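Local coordinates for protein putative methyltransferase from antibiotic biosynthesis pathway (Anabaena variabilis ATCC 29413, PDB 3EGE) that probably transfers methyl groups from S-adenosylmethionine to an unidentified substrate, as a putative member of the methyltransferase superfamily, at residues P18-R21 with I22-I26. Sequence-based numbering, arbitrary orientation.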
loop_
_atom_site.group_PDB
_atom_site.type_symbol
_atom_site.label_atom_id
_atom_site.label_comp_id
_atom_site.label_asym_id
_atom_site.label_seq_id
_atom_site.Cartn_x
_atom_site.Cartn_y
_atom_site.Cartn_z
ATOM N N PRO A 18 -10.159 -3.122 2.971
ATOM C CA PRO A 18 -8.986 -4.019 3.124
ATOM C C PRO A 18 -9.283 -5.447 2.673
ATOM O O PRO A 18 -10.352 -5.970 2.971
ATOM C CB PRO A 18 -8.659 -3.948 4.632
ATOM C CG PRO A 18 -9.273 -2.692 5.112
ATOM C CD PRO A 18 -10.511 -2.478 4.255
ATOM N N ASP A 19 -8.364 -6.031 1.909
ATOM C CA ASP A 19 -8.544 -7.360 1.347
ATOM C C ASP A 19 -7.911 -8.375 2.276
ATOM O O ASP A 19 -6.777 -8.169 2.723
ATOM C CB ASP A 19 -7.938 -7.426 -0.050
ATOM C CG ASP A 19 -8.368 -8.661 -0.795
ATOM O OD1 ASP A 19 -7.839 -9.746 -0.494
ATOM O OD2 ASP A 19 -9.242 -8.522 -1.677
ATOM N N ILE A 20 -8.645 -9.469 2.536
ATOM C CA ILE A 20 -8.237 -10.524 3.484
ATOM C C ILE A 20 -6.925 -11.230 3.093
ATOM O O ILE A 20 -6.220 -11.751 3.958
ATOM C CB ILE A 20 -9.375 -11.579 3.705
ATOM C CG1 ILE A 20 -9.160 -12.366 5.020
ATOM C CG2 ILE A 20 -9.530 -12.513 2.479
ATOM C CD1 ILE A 20 -10.258 -13.465 5.303
ATOM N N ARG A 21 -6.618 -11.259 1.795
ATOM C CA ARG A 21 -5.360 -11.841 1.302
ATOM C C ARG A 21 -4.154 -10.987 1.658
ATOM O O ARG A 21 -3.082 -11.520 1.946
ATOM C CB ARG A 21 -5.440 -12.111 -0.189
ATOM C CG ARG A 21 -6.383 -13.249 -0.465
ATOM C CD ARG A 21 -6.804 -13.300 -1.866
ATOM N NE ARG A 21 -7.623 -12.143 -2.248
ATOM C CZ ARG A 21 -8.253 -12.032 -3.414
ATOM N NH1 ARG A 21 -8.251 -13.033 -4.287
ATOM N NH2 ARG A 21 -8.948 -10.942 -3.682
ATOM N N ILE A 22 -4.340 -9.667 1.648
ATOM C CA ILE A 22 -3.297 -8.749 2.088
ATOM C C ILE A 22 -3.134 -8.898 3.617
ATOM O O ILE A 22 -2.006 -9.040 4.092
ATOM C CB ILE A 22 -3.567 -7.306 1.657
ATOM C CG1 ILE A 22 -3.600 -7.234 0.117
ATOM C CG2 ILE A 22 -2.479 -6.385 2.217
ATOM C CD1 ILE A 22 -3.800 -5.845 -0.453
ATOM N N VAL A 23 -4.248 -8.940 4.360
ATOM C CA VAL A 23 -4.211 -9.105 5.832
ATOM C C VAL A 23 -3.522 -10.416 6.223
ATOM O O VAL A 23 -2.667 -10.402 7.099
ATOM C CB VAL A 23 -5.635 -9.056 6.482
ATOM C CG1 VAL A 23 -5.558 -9.320 7.981
ATOM C CG2 VAL A 23 -6.328 -7.725 6.173
ATOM N N ASN A 24 -3.907 -11.526 5.583
ATOM C CA ASN A 24 -3.277 -12.844 5.819
ATOM C C ASN A 24 -1.759 -12.824 5.526
ATOM O O ASN A 24 -0.978 -13.411 6.277
ATOM C CB ASN A 24 -3.951 -13.965 4.990
ATOM C CG ASN A 24 -5.405 -14.265 5.417
ATOM O OD1 ASN A 24 -5.846 -13.909 6.497
ATOM N ND2 ASN A 24 -6.145 -14.915 4.535
ATOM N N ALA A 25 -1.374 -12.126 4.453
ATOM C CA ALA A 25 0.039 -11.923 4.075
ATOM C C ALA A 25 0.801 -11.178 5.182
ATOM O O ALA A 25 1.871 -11.622 5.598
ATOM C CB ALA A 25 0.140 -11.145 2.734
ATOM N N ILE A 26 0.230 -10.069 5.659
ATOM C CA ILE A 26 0.820 -9.262 6.763
ATOM C C ILE A 26 0.909 -10.093 8.055
ATOM O O ILE A 26 1.959 -10.129 8.706
ATOM C CB ILE A 26 0.006 -7.982 7.043
ATOM C CG1 ILE A 26 -0.001 -7.039 5.820
ATOM C CG2 ILE A 26 0.574 -7.203 8.251
ATOM C CD1 ILE A 26 -1.164 -6.031 5.857
#
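The carbonyls of Asp19, Ile20 and Arg21 accept in turn from the amides of Val23, Asn24 and Ala25, the i to i+4 ladder of a first helical turn, with Val23 N 3.1 Å from Asp19 O at an N-H...O angle of 164° and Asn24 N 2.8 Å from Ile20 O. Val23 also lays CG2 against that first acceptor, 3.5 Å from Asp19 O. Asn24 folds back over the turn: with CG beside its own backbone N (chi1 -67°), Asn24 CG sits 3.0 Å from Ile20 O, and its OD1 and ND2 both come close to CG1 of Ile20, the two side chains crossing at a slant, a van der Waals contact without a side-chain hydrogen bond. Asp19 is the N-cap of helix 20-30, as the bond from Arg21 N to Asp19 OD1, 3.0 Å on the anti side of the carboxylate, indicates. Arg21 NE meets the syn side of Asp19 OD1, also at 3.0 Å, while Arg21 NH2 reaches Asp19 OD2 at 3.2 Å, giving a side-on, two-nitrogen salt bridge. A bend at chi3 turns the guanidinium back to the cap, and both acceptors lie within 2° of its plane, which should restrict its rotation. Ser185 N also donates to OD2, and Asp183 pairs with Arg21 NH1, tying the helix start to the chain just after strand 172-181. Beside this polar end, Ile22 and Val23 pack on Tyr48 of helix 47-53 in the Rossmann-like methyltransferase fold.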